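Local coordinates for jacalin-type lectin domain-containing protein (Musa acuminata, PDB 7KMU), which probably binds mannose-containing glycans as a mannose-specific jacalin-related lectin, and has antiviral and mitogenic activity, at residues I5-W10 with F112-A117; V29-G34 with D38-T43; E71-M76 with A122-R127. All blocks are in the same frame, centred on the assembly; numbering follows the deposited sequence.

Interaction 1: I5-W10 with F112-A117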
ATOM      1  N   ILE B   5      -3.910  -0.929 -12.100  1.00  8.04           N
ATOM      2  CA  ILE B   5      -3.723  -0.309 -10.795  1.00  7.41           C
ATOM      3  C   ILE B   5      -2.394  -0.852 -10.276  1.00 10.04           C
ATOM      4  O   ILE B   5      -2.249  -2.067 -10.075  1.00  9.16           O
ATOM      5  CB  ILE B   5      -4.893  -0.564  -9.806  1.00 10.15           C
ATOM      6  CG1 ILE B   5      -6.182   0.127 -10.313  1.00 11.65           C
ATOM      7  CG2 ILE B   5      -4.491  -0.071  -8.398  1.00  9.90           C
ATOM      8  CD1 ILE B   5      -7.423  -0.117  -9.520  1.00 21.80           C
ATOM      9  N   LYS B   6      -1.416   0.040 -10.102  1.00  7.34           N
ATOM     10  CA  LYS B   6      -0.077  -0.311  -9.628  1.00  7.14           C
ATOM     11  C   LYS B   6       0.234   0.453  -8.373  1.00  9.37           C
ATOM     12  O   LYS B   6       0.114   1.674  -8.362  1.00  9.45           O
ATOM     13  CB  LYS B   6       0.984   0.021 -10.685  1.00  8.77           C
ATOM     14  CG  LYS B   6       0.908  -0.900 -11.906  1.00 10.57           C
ATOM     15  CD  LYS B   6       1.811  -0.414 -13.042  1.00 12.12           C
ATOM     16  CE  LYS B   6       3.281  -0.678 -12.779  1.00 13.58           C
ATOM     17  NZ  LYS B   6       4.149  -0.201 -13.912  1.00 15.98           N
ATOM     18  N   VAL B   7       0.618  -0.264  -7.303  1.00  6.69           N
ATOM     19  CA  VAL B   7       0.995   0.361  -6.036  1.00  7.06           C
ATOM     20  C   VAL B   7       2.441   0.039  -5.731  1.00 10.07           C
ATOM     21  O   VAL B   7       2.892  -1.087  -5.932  1.00  9.29           O
ATOM     22  CB  VAL B   7       0.036   0.076  -4.860  1.00 10.44           C
ATOM     23  CG1 VAL B   7      -1.353   0.633  -5.150  1.00 10.34           C
ATOM     24  CG2 VAL B   7      -0.047  -1.421  -4.532  1.00 11.28           C
ATOM     25  N   GLY B   8       3.165   1.052  -5.297  1.00  9.44           N
ATOM     26  CA  GLY B   8       4.593   0.954  -5.059  1.00  9.16           C
ATOM     27  C   GLY B   8       5.313   2.009  -5.884  1.00 11.05           C
ATOM     28  O   GLY B   8       4.662   2.898  -6.449  1.00 12.15           O
ATOM     29  N   THR B   9       6.649   1.959  -5.964  1.00  8.80           N
ATOM     30  CA  THR B   9       7.456   0.939  -5.296  1.00  8.36           C
ATOM     31  C   THR B   9       7.797   1.330  -3.870  1.00 11.04           C
ATOM     32  O   THR B   9       7.691   2.496  -3.465  1.00 11.33           O
ATOM     33  CB  THR B   9       8.808   0.748  -6.042  1.00 11.12           C
ATOM     34  OG1 THR B   9       9.511   1.996  -6.075  1.00 13.81           O
ATOM     35  CG2 THR B   9       8.647   0.215  -7.468  1.00 12.37           C
ATOM     36  N   TRP B  10       8.226   0.323  -3.110  1.00  8.50           N
ATOM     37  CA  TRP B  10       8.883   0.462  -1.819  1.00  8.17           C
ATOM     38  C   TRP B  10      10.301  -0.033  -2.062  1.00 10.70           C
ATOM     39  O   TRP B  10      10.485  -1.040  -2.755  1.00  9.51           O
ATOM     40  CB  TRP B  10       8.224  -0.397  -0.744  1.00  7.73           C
ATOM     41  CG  TRP B  10       6.820   0.029  -0.460  1.00  8.24           C
ATOM     42  CD1 TRP B  10       6.414   0.993   0.420  1.00 10.52           C
ATOM     43  CD2 TRP B  10       5.637  -0.439  -1.116  1.00  8.15           C
ATOM     44  NE1 TRP B  10       5.046   1.126   0.379  1.00  9.92           N
ATOM     45  CE2 TRP B  10       4.540   0.247  -0.544  1.00 11.06           C
ATOM     46  CE3 TRP B  10       5.392  -1.405  -2.110  1.00  9.76           C
ATOM     47  CZ2 TRP B  10       3.222   0.018  -0.950  1.00 10.78           C
ATOM     48  CZ3 TRP B  10       4.088  -1.614  -2.531  1.00 12.07           C
ATOM     49  CH2 TRP B  10       3.021  -0.881  -1.978  1.00 12.53           C
ATOM     50  N   PHE B 112       6.910  -1.860   5.349  1.00  8.89           N
ATOM     51  CA  PHE B 112       5.844  -1.543   4.407  1.00  8.78           C
ATOM     52  C   PHE B 112       4.860  -2.705   4.437  1.00 10.90           C
ATOM     53  O   PHE B 112       5.244  -3.860   4.711  1.00  9.62           O
ATOM     54  CB  PHE B 112       6.342  -1.274   2.980  1.00  9.55           C
ATOM     55  CG  PHE B 112       7.081  -2.401   2.292  1.00  9.11           C
ATOM     56  CD1 PHE B 112       8.452  -2.546   2.447  1.00 10.98           C
ATOM     57  CD2 PHE B 112       6.407  -3.296   1.459  1.00  9.85           C
ATOM     58  CE1 PHE B 112       9.138  -3.585   1.806  1.00 10.64           C
ATOM     59  CE2 PHE B 112       7.089  -4.343   0.829  1.00 10.84           C
ATOM     60  CZ  PHE B 112       8.454  -4.477   1.006  1.00  9.94           C
ATOM     61  N   SER B 113       3.584  -2.413   4.167  1.00  8.96           N
ATOM     62  CA  SER B 113       2.552  -3.433   4.179  1.00  8.18           C
ATOM     63  C   SER B 113       1.418  -3.042   3.270  1.00 11.44           C
ATOM     64  O   SER B 113       0.987  -1.872   3.267  1.00 11.20           O
ATOM     65  CB  SER B 113       2.040  -3.678   5.594  1.00 10.43           C
ATOM     66  OG  SER B 113       1.499  -2.493   6.164  1.00 13.22           O
ATOM     67  N   ILE B 114       0.938  -4.020   2.478  1.00  9.27           N
ATOM     68  CA  ILE B 114      -0.160  -3.839   1.531  1.00  9.79           C
ATOM     69  C   ILE B 114      -1.243  -4.859   1.837  1.00 11.55           C
ATOM     70  O   ILE B 114      -1.295  -5.904   1.192  1.00 12.22           O
ATOM     71  CB  ILE B 114       0.302  -3.912   0.046  1.00 13.51           C
ATOM     72  CG1 ILE B 114       1.456  -2.964  -0.225  1.00 14.61           C
ATOM     73  CG2 ILE B 114      -0.866  -3.639  -0.935  1.00 13.75           C
ATOM     74  CD1 ILE B 114       2.903  -3.467   0.266  1.00 19.83           C
ATOM     75  N   PRO B 115      -2.101  -4.586   2.829  1.00  9.44           N
ATOM     76  CA  PRO B 115      -3.196  -5.526   3.121  1.00  9.85           C
ATOM     77  C   PRO B 115      -4.349  -5.295   2.145  1.00 12.58           C
ATOM     78  O   PRO B 115      -4.949  -4.220   2.145  1.00 14.47           O
ATOM     79  CB  PRO B 115      -3.585  -5.194   4.565  1.00 11.96           C
ATOM     80  CG  PRO B 115      -3.017  -3.845   4.853  1.00 15.72           C
ATOM     81  CD  PRO B 115      -2.131  -3.409   3.720  1.00 11.52           C
ATOM     82  N   VAL B 116      -4.640  -6.261   1.279  1.00  9.21           N
ATOM     83  CA  VAL B 116      -5.719  -6.074   0.312  1.00  8.50           C
ATOM     84  C   VAL B 116      -7.024  -6.551   0.958  1.00 12.47           C
ATOM     85  O   VAL B 116      -7.250  -7.762   1.092  1.00 12.42           O
ATOM     86  CB  VAL B 116      -5.444  -6.745  -1.066  1.00 11.11           C
ATOM     87  CG1 VAL B 116      -6.528  -6.379  -2.070  1.00 11.25           C
ATOM     88  CG2 VAL B 116      -4.068  -6.348  -1.613  1.00 11.13           C
ATOM     89  N   ALA B 117      -7.848  -5.592   1.425  1.00 10.95           N
ATOM     90  CA  ALA B 117      -9.132  -5.897   2.066  1.00 11.28           C
ATOM     91  C   ALA B 117     -10.141  -6.423   1.053  1.00 14.17           C
ATOM     92  O   ALA B 117     -10.980  -7.261   1.394  1.00 15.23           O
ATOM     93  CB  ALA B 117      -9.676  -4.657   2.755  1.00 11.91           C
TER
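Two sheets of the jacalin-type beta-prism face each other here, and their inward side chains meet in the interior: Trp10 on strand 5-11 lies against Phe112 and Ile114 on strand 110-116. The short strand segments run nearly antiparallel, with axes 9.4 Å apart at closest approach, too far for backbone pairing. The five-membered ring of Trp10 and the Phe112 ring form an offset stack, their planes only 9° from parallel and their centroids 4.8 Å apart. The offset lets each CB sit over the other ring: Phe112 CB lies 3.7 Å from the centroid of the Trp10 five-membered ring, and Trp10 CB is 3.9 Å from the centroid of the Phe112 ring, both CH-pi contacts. With CG of Phe112 between its backbone N and carbonyl carbon (chi1 60°), the ring is brought over Trp10, and chi2 near -88° turns it nearly parallel to the indole. On the same indole face, Ile114 CD1 lies over the six-membered ring, though the position of this tip is somewhat doubtful because Ile114 CG1 is modelled too close to the indole. The other indole face carries Gly8 CA. A looser contact, Val7 CG2 to Ile114 CG2 at 4.3 Å, continues the apolar seam. Trp10 NE1 points out of this cluster to hydrogen-bond Ser113 OG of the second subunit, tying the buried stack to the dimer interface. Strand 132-140 pairs with 5-11, strand 73-83 pairs with 110-116, and Met76 and Val80 of strand 73-83 add to the packing around Trp10.

Interaction 2: V29-G34 with D38-T43. With EDO (1,2-ethanediol), chain F.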
ATOM      1  N   VAL B  29       5.668 -18.633  -7.242  1.00  9.56           N
ATOM      2  CA  VAL B  29       6.632 -17.591  -6.915  1.00  8.36           C
ATOM      3  C   VAL B  29       7.805 -18.265  -6.208  1.00 11.27           C
ATOM      4  O   VAL B  29       7.588 -19.078  -5.312  1.00 11.55           O
ATOM      5  CB  VAL B  29       6.023 -16.453  -6.028  1.00 10.72           C
ATOM      6  CG1 VAL B  29       7.106 -15.481  -5.534  1.00 10.33           C
ATOM      7  CG2 VAL B  29       4.943 -15.677  -6.781  1.00 10.44           C
ATOM      8  N   LYS B  30       9.037 -17.874  -6.565  1.00  9.09           N
ATOM      9  CA  LYS B  30      10.236 -18.336  -5.882  1.00  9.20           C
ATOM     10  C   LYS B  30      10.978 -17.107  -5.391  1.00 12.09           C
ATOM     11  O   LYS B  30      11.235 -16.190  -6.172  1.00 11.41           O
ATOM     12  CB  LYS B  30      11.120 -19.162  -6.818  1.00 10.83           C
ATOM     13  CG  LYS B  30      12.389 -19.708  -6.142  1.00 13.34           C
ATOM     14  CD  LYS B  30      13.240 -20.544  -7.124  1.00 18.75           C
ATOM     15  CE  LYS B  30      14.138 -19.709  -8.006  1.00 32.73           C
ATOM     16  NZ  LYS B  30      14.932 -20.557  -8.933  1.00 45.83           N
ATOM     17  N   ILE B  31      11.309 -17.073  -4.088  1.00  9.18           N
ATOM     18  CA  ILE B  31      12.080 -15.970  -3.525  1.00  8.61           C
ATOM     19  C   ILE B  31      13.409 -16.527  -3.066  1.00 10.81           C
ATOM     20  O   ILE B  31      13.424 -17.550  -2.386  1.00 11.59           O
ATOM     21  CB  ILE B  31      11.329 -15.271  -2.344  1.00 10.19           C
ATOM     22  CG1 ILE B  31      10.100 -14.485  -2.871  1.00  9.19           C
ATOM     23  CG2 ILE B  31      12.268 -14.363  -1.502  1.00 10.14           C
ATOM     24  CD1 ILE B  31       9.117 -13.935  -1.767  1.00 10.88           C
ATOM     25  N   ASN B  32      14.515 -15.872  -3.436  1.00  9.10           N
ATOM     26  CA  ASN B  32      15.852 -16.226  -2.954  1.00  8.32           C
ATOM     27  C   ASN B  32      16.237 -15.182  -1.938  1.00 10.91           C
ATOM     28  O   ASN B  32      16.135 -13.971  -2.205  1.00  9.91           O
ATOM     29  CB  ASN B  32      16.881 -16.280  -4.068  1.00 10.21           C
ATOM     30  CG  ASN B  32      16.824 -17.565  -4.844  1.00 17.28           C
ATOM     31  OD1 ASN B  32      15.867 -17.835  -5.574  1.00 14.75           O
ATOM     32  ND2 ASN B  32      17.844 -18.406  -4.692  1.00 14.20           N
ATOM     33  N   ALA B  33      16.666 -15.642  -0.758  1.00  9.78           N
ATOM     34  CA  ALA B  33      17.005 -14.715   0.318  1.00  9.54           C
ATOM     35  C   ALA B  33      18.060 -15.284   1.235  1.00 12.53           C
ATOM     36  O   ALA B  33      18.153 -16.502   1.390  1.00 13.48           O
ATOM     37  CB  ALA B  33      15.753 -14.416   1.132  1.00 10.37           C
ATOM     38  N   GLY B  34      18.812 -14.388   1.845  1.00 11.22           N
ATOM     39  CA  GLY B  34      19.810 -14.693   2.868  1.00 11.78           C
ATOM     40  C   GLY B  34      19.668 -13.612   3.910  1.00 14.52           C
ATOM     41  O   GLY B  34      18.618 -13.508   4.560  1.00 14.63           O
ATOM     42  N   ASP B  38      17.488 -11.420  -2.427  1.00  8.76           N
ATOM     43  CA  ASP B  38      18.351 -11.481  -3.602  1.00  8.19           C
ATOM     44  C   ASP B  38      17.567 -11.483  -4.899  1.00 10.98           C
ATOM     45  O   ASP B  38      17.993 -10.857  -5.873  1.00  9.58           O
ATOM     46  CB  ASP B  38      19.182 -12.765  -3.556  1.00  9.84           C
ATOM     47  CG  ASP B  38      20.183 -12.757  -2.426  1.00 12.16           C
ATOM     48  OD1 ASP B  38      19.815 -13.181  -1.304  1.00 12.63           O
ATOM     49  OD2 ASP B  38      21.318 -12.298  -2.652  1.00 13.46           O
ATOM     50  N   ALA B  39      16.453 -12.220  -4.933  1.00  8.35           N
ATOM     51  CA  ALA B  39      15.708 -12.375  -6.168  1.00  8.75           C
ATOM     52  C   ALA B  39      14.275 -12.802  -5.960  1.00 10.79           C
ATOM     53  O   ALA B  39      13.918 -13.397  -4.932  1.00  9.46           O
ATOM     54  CB  ALA B  39      16.418 -13.407  -7.054  1.00  9.78           C
ATOM     55  N   ILE B  40      13.451 -12.530  -6.974  1.00  8.77           N
ATOM     56  CA  ILE B  40      12.074 -12.985  -7.032  1.00  7.60           C
ATOM     57  C   ILE B  40      11.854 -13.498  -8.437  1.00 10.86           C
ATOM     58  O   ILE B  40      12.254 -12.852  -9.411  1.00 10.75           O
ATOM     59  CB  ILE B  40      11.027 -11.928  -6.563  1.00  9.65           C
ATOM     60  CG1 ILE B  40       9.603 -12.547  -6.461  1.00 10.62           C
ATOM     61  CG2 ILE B  40      11.039 -10.643  -7.430  1.00 11.15           C
ATOM     62  CD1 ILE B  40       8.546 -11.705  -5.673  1.00 14.15           C
ATOM     63  N   GLU B  41      11.279 -14.687  -8.538  1.00  9.02           N
ATOM     64  CA  GLU B  41      10.983 -15.307  -9.820  1.00  9.18           C
ATOM     65  C   GLU B  41       9.507 -15.665  -9.822  1.00 11.64           C
ATOM     66  O   GLU B  41       9.011 -16.237  -8.851  1.00 11.73           O
ATOM     67  CB  GLU B  41      11.865 -16.549 -10.009  1.00 10.83           C
ATOM     68  CG  GLU B  41      11.678 -17.228 -11.348  1.00 15.22           C
ATOM     69  CD  GLU B  41      12.465 -18.515 -11.452  1.00 28.93           C
ATOM     70  OE1 GLU B  41      11.871 -19.588 -11.214  1.00 25.18           O
ATOM     71  OE2 GLU B  41      13.677 -18.448 -11.748  1.00 28.61           O
ATOM     72  N   ILE B  42       8.779 -15.284 -10.886  1.00  8.74           N
ATOM     73  CA  ILE B  42       7.342 -15.536 -10.951  1.00  7.89           C
ATOM     74  C   ILE B  42       7.013 -16.323 -12.198  1.00  9.93           C
ATOM     75  O   ILE B  42       7.490 -15.980 -13.283  1.00 10.32           O
ATOM     76  CB  ILE B  42       6.493 -14.217 -10.913  1.00 10.47           C
ATOM     77  CG1 ILE B  42       6.903 -13.263  -9.763  1.00 11.42           C
ATOM     78  CG2 ILE B  42       4.998 -14.511 -10.845  1.00 11.29           C
ATOM     79  CD1 ILE B  42       7.828 -12.120 -10.213  1.00 13.89           C
ATOM     80  N   THR B  43       6.205 -17.374 -12.039  1.00  9.08           N
ATOM     81  CA  THR B  43       5.657 -18.122 -13.163  1.00  8.35           C
ATOM     82  C   THR B  43       4.186 -17.715 -13.205  1.00 11.49           C
ATOM     83  O   THR B  43       3.466 -17.820 -12.201  1.00 10.78           O
ATOM     84  CB  THR B  43       5.857 -19.629 -13.015  1.00 12.19           C
ATOM     85  OG1 THR B  43       7.253 -19.904 -13.080  1.00 14.91           O
ATOM     86  CG2 THR B  43       5.152 -20.422 -14.131  1.00 13.63           C
TER
HETATM   87  C1  EDO F 202       8.449 -19.455  -9.900  1.00 22.24           C
HETATM   88  O1  EDO F 202       9.065 -19.523 -11.154  1.00 25.25           O
HETATM   89  C2  EDO F 202       8.802 -20.738  -9.126  1.00 26.26           C
HETATM   90  O2  EDO F 202       8.188 -21.875  -9.723  1.00 29.76           O
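Lys30 and Glu41 both send CG anti to the backbone N (chi1 -179° and -177°), which lets the two chains reach outward; as a cross-strand pair they project from one face of a beta hairpin. Lys30 then bends at chi3 and crosses the extended Glu41 obliquely, bringing NZ to 3.7 Å from OE2 of Glu41, a long salt bridge. Beneath them the same two residues form an antiparallel hydrogen-bonded pair: Lys30 N donates to Glu41 O and Glu41 N to Lys30 O, each at 2.8 Å. Toward the turn the ladder is broken by a classic beta bulge, in which Asp38 and Ala39 both face Asn32. Asn32 O accepts from Asp38 N at 2.9 Å and, more distantly, from Ala39 N at 3.3 Å, both donors coming from one face of its plane; Asn32 N returns a bond to Ala39 O. On the opposite face of the hairpin, Val29, Ile31, Ile40 and Ile42 form an apolar row. Ile40 CG1 is central to it, 4.0 Å from Val29 CG1 and 4.1 Å from Ile31 CG1, the two isoleucines lying side by side. A 1,2-ethanediol, probably from the crystallisation liquor, rests against Lys30 CB. Its O1 donates to Glu41 OE1 at 2.8 Å and lies 2.7 Å from Thr43 OG1; the molecule is also hydrogen-bonded to Ser28 OG. Within its four-stranded antiparallel sheet the hairpin is central: strand 49-56 flanks 37-46, strand 61-66 flanks 25-33, and Phe101 and Phe104 of strand 100-104, in another sheet, pack on the apolar row.

Interaction 3: E71-M76 with A122-R127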
ATOM      1  N   GLU B  71      -6.590 -20.111  -5.040  1.00 16.38           N
ATOM      2  CA  GLU B  71      -5.702 -19.407  -4.105  1.00 14.95           C
ATOM      3  C   GLU B  71      -5.172 -18.145  -4.771  1.00 17.98           C
ATOM      4  O   GLU B  71      -4.693 -18.197  -5.902  1.00 17.64           O
ATOM      5  CB  GLU B  71      -4.544 -20.312  -3.669  1.00 15.69           C
ATOM      6  CG  GLU B  71      -3.729 -19.754  -2.509  1.00 16.79           C
ATOM      7  CD  GLU B  71      -2.576 -20.643  -2.088  1.00 17.17           C
ATOM      8  OE1 GLU B  71      -2.190 -21.540  -2.868  1.00 14.67           O
ATOM      9  OE2 GLU B  71      -2.058 -20.443  -0.969  1.00 13.46           O
ATOM     10  N   TYR B  72      -5.249 -17.018  -4.057  1.00 14.41           N
ATOM     11  CA  TYR B  72      -4.772 -15.740  -4.599  1.00 13.77           C
ATOM     12  C   TYR B  72      -3.985 -14.963  -3.544  1.00 14.79           C
ATOM     13  O   TYR B  72      -4.211 -15.159  -2.354  1.00 12.75           O
ATOM     14  CB  TYR B  72      -5.962 -14.899  -5.125  1.00 15.45           C
ATOM     15  CG  TYR B  72      -7.006 -14.563  -4.086  1.00 16.34           C
ATOM     16  CD1 TYR B  72      -8.077 -15.422  -3.839  1.00 18.27           C
ATOM     17  CD2 TYR B  72      -6.925 -13.392  -3.338  1.00 17.37           C
ATOM     18  CE1 TYR B  72      -9.030 -15.126  -2.868  1.00 18.29           C
ATOM     19  CE2 TYR B  72      -7.881 -13.080  -2.374  1.00 18.49           C
ATOM     20  CZ  TYR B  72      -8.940 -13.946  -2.150  1.00 24.62           C
ATOM     21  OH  TYR B  72      -9.890 -13.650  -1.206  1.00 24.62           O
ATOM     22  N   ILE B  73      -3.111 -14.037  -3.985  1.00 12.09           N
ATOM     23  CA  ILE B  73      -2.334 -13.217  -3.049  1.00 10.27           C
ATOM     24  C   ILE B  73      -3.204 -12.083  -2.485  1.00 12.64           C
ATOM     25  O   ILE B  73      -3.776 -11.294  -3.257  1.00 11.49           O
ATOM     26  CB  ILE B  73      -1.037 -12.669  -3.701  1.00 12.31           C
ATOM     27  CG1 ILE B  73      -0.178 -13.815  -4.276  1.00 12.13           C
ATOM     28  CG2 ILE B  73      -0.233 -11.832  -2.692  1.00 13.12           C
ATOM     29  CD1 ILE B  73       0.984 -13.362  -5.189  1.00 15.01           C
ATOM     30  N   MET B  74      -3.281 -11.970  -1.157  1.00 11.35           N
ATOM     31  CA  MET B  74      -4.073 -10.892  -0.582  1.00 12.86           C
ATOM     32  C   MET B  74      -3.246  -9.901   0.258  1.00 13.02           C
ATOM     33  O   MET B  74      -3.797  -8.913   0.732  1.00 12.51           O
ATOM     34  CB  MET B  74      -5.331 -11.389   0.161  1.00 17.89           C
ATOM     35  CG  MET B  74      -5.112 -12.309   1.321  1.00 22.99           C
ATOM     36  SD  MET B  74      -6.717 -13.066   1.821  1.00 29.19           S
ATOM     37  CE  MET B  74      -7.619 -11.598   2.453  1.00 26.40           C
ATOM     38  N   SER B  75      -1.930 -10.114   0.392  1.00  8.91           N
ATOM     39  CA  SER B  75      -1.087  -9.182   1.133  1.00  8.32           C
ATOM     40  C   SER B  75       0.367  -9.369   0.784  1.00  9.95           C
ATOM     41  O   SER B  75       0.804 -10.467   0.432  1.00  8.66           O
ATOM     42  CB  SER B  75      -1.282  -9.334   2.644  1.00 13.21           C
ATOM     43  OG  SER B  75      -0.373  -8.527   3.379  1.00 23.56           O
ATOM     44  N   MET B  76       1.124  -8.270   0.892  1.00  8.28           N
ATOM     45  CA  MET B  76       2.572  -8.256   0.779  1.00  7.34           C
ATOM     46  C   MET B  76       3.092  -7.351   1.884  1.00 10.02           C
ATOM     47  O   MET B  76       2.521  -6.289   2.146  1.00 10.17           O
ATOM     48  CB  MET B  76       3.045  -7.769  -0.594  1.00  8.85           C
ATOM     49  CG  MET B  76       4.573  -7.641  -0.680  1.00 10.81           C
ATOM     50  SD  MET B  76       5.213  -7.201  -2.308  1.00 12.39           S
ATOM     51  CE  MET B  76       4.807  -5.421  -2.373  1.00 10.72           C
ATOM     52  N   ALA B 122      -2.003  -9.169  -8.434  1.00  9.66           N
ATOM     53  CA  ALA B 122      -1.998  -9.885  -9.702  1.00 10.91           C
ATOM     54  C   ALA B 122      -0.719  -9.785 -10.505  1.00 13.21           C
ATOM     55  O   ALA B 122      -0.680 -10.211 -11.661  1.00 13.89           O
ATOM     56  CB  ALA B 122      -3.164  -9.390 -10.547  1.00 12.51           C
ATOM     57  N   GLY B 123       0.330  -9.249  -9.909  1.00  8.81           N
ATOM     58  CA  GLY B 123       1.587  -9.084 -10.619  1.00  8.90           C
ATOM     59  C   GLY B 123       2.527  -8.197  -9.846  1.00 10.11           C
ATOM     60  O   GLY B 123       2.156  -7.638  -8.809  1.00  9.18           O
ATOM     61  N   PHE B 124       3.743  -8.057 -10.361  1.00  7.66           N
ATOM     62  CA  PHE B 124       4.802  -7.323  -9.672  1.00  7.35           C
ATOM     63  C   PHE B 124       5.595  -6.447 -10.618  1.00 10.10           C
ATOM     64  O   PHE B 124       5.662  -6.706 -11.827  1.00  9.86           O
ATOM     65  CB  PHE B 124       5.798  -8.341  -9.047  1.00  8.58           C
ATOM     66  CG  PHE B 124       5.200  -9.215  -7.971  1.00  9.25           C
ATOM     67  CD1 PHE B 124       4.592 -10.421  -8.294  1.00 11.32           C
ATOM     68  CD2 PHE B 124       5.205  -8.809  -6.642  1.00 10.35           C
ATOM     69  CE1 PHE B 124       3.986 -11.208  -7.303  1.00 11.64           C
ATOM     70  CE2 PHE B 124       4.626  -9.611  -5.646  1.00 11.89           C
ATOM     71  CZ  PHE B 124       4.021 -10.803  -5.987  1.00 10.74           C
ATOM     72  N   PHE B 125       6.234  -5.432 -10.055  1.00  7.16           N
ATOM     73  CA  PHE B 125       7.182  -4.589 -10.762  1.00  7.04           C
ATOM     74  C   PHE B 125       8.185  -4.091  -9.725  1.00  9.83           C
ATOM     75  O   PHE B 125       7.961  -4.278  -8.528  1.00  8.70           O
ATOM     76  CB  PHE B 125       6.483  -3.419 -11.500  1.00  7.84           C
ATOM     77  CG  PHE B 125       5.790  -2.422 -10.603  1.00  8.13           C
ATOM     78  CD1 PHE B 125       4.544  -2.703 -10.055  1.00  9.21           C
ATOM     79  CD2 PHE B 125       6.366  -1.185 -10.338  1.00  8.70           C
ATOM     80  CE1 PHE B 125       3.894  -1.772  -9.232  1.00  8.82           C
ATOM     81  CE2 PHE B 125       5.716  -0.256  -9.517  1.00 10.53           C
ATOM     82  CZ  PHE B 125       4.481  -0.561  -8.967  1.00  8.32           C
ATOM     83  N   GLY B 126       9.274  -3.477 -10.164  1.00  8.34           N
ATOM     84  CA  GLY B 126      10.244  -2.963  -9.197  1.00  7.67           C
ATOM     85  C   GLY B 126      11.557  -2.593  -9.829  1.00  9.86           C
ATOM     86  O   GLY B 126      11.596  -2.236 -11.010  1.00 10.02           O
ATOM     87  N   ARG B 127      12.624  -2.666  -9.028  1.00  7.57           N
ATOM     88  CA  ARG B 127      13.994  -2.394  -9.464  0.50  7.62           C
ATOM     89  C   ARG B 127      14.865  -3.544  -8.971  1.00 10.82           C
ATOM     90  O   ARG B 127      14.586  -4.102  -7.906  1.00  9.83           O
ATOM     91  CB  ARG B 127      14.492  -1.060  -8.896  0.50  8.87           C
ATOM     92  CG  ARG B 127      13.663   0.155  -9.343  0.50  9.10           C
ATOM     93  CD  ARG B 127      14.299   1.459  -8.908  0.50 12.49           C
ATOM     94  NE  ARG B 127      15.499   1.772  -9.686  0.50 12.80           N
ATOM     95  CZ  ARG B 127      15.521   2.569 -10.751  0.50 27.84           C
ATOM     96  NH1 ARG B 127      14.405   3.146 -11.182  0.50 18.71           N
ATOM     97  NH2 ARG B 127      16.661   2.810 -11.383  0.50 18.94           N
TER
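Phe124 meets Ile73 and Met76 with the rim of its ring, both partners lying near the ring plane. Ile73 CD1 comes within 4.1 Å of Phe124 CZ, the two side chains approaching from opposite directions. Met76 SD lies 4.2 Å from Phe124 CE2 and 5.5 Å from the ring centroid, 88° off the ring normal, which makes this a Met-aromatic contact at the edge. Chi1 and chi2 of Met76 are both near 175°, so its chain runs out straight to SD and bends only at chi3, carrying the sulfur to the ring. No hydrogen bond crosses between the two segments; the contact is apolar and buried. In the next shell, Val137 of strand 132-140 and Leu94 of strand 86-96 touch both Met76 and Phe124, while Trp18 of strand 16-19 also packs on Phe124 and Phe67 lies against Ile73. Between Ile73 and Met76 a classic beta bulge sets Met74 and Ser75 both opposite Thr95. The contact joins two sheets of the beta-prism: strand 73-83 lies between 86-96 and 110-116 in one, and strand 118-128 between 132-140 and 16-19 in the other.

How the interactions relate
Together the three contacts sample all three four-stranded sheets of the jacalin-type beta-prism. Interactions 1 and 3 both join the sheet containing 73-83 and 110-116 to the sheet containing 5-11 and 118-128; their centres are about 8 Å apart, and Ile114 N hydrogen-bonds to Met76 O at 2.8 Å. Their segments alternate along the chain, so the two loops they close overlap in sequence. Interaction 2 lies within the third sheet, nested in the loop of interaction 1, its centre about 18 Å away. Ile42 CG1 reaches Phe124 CD1 of interaction 3 at 3.9 Å. Side chains of all three sheets therefore meet in one apolar interior, with interaction 1 at the side facing the second subunit.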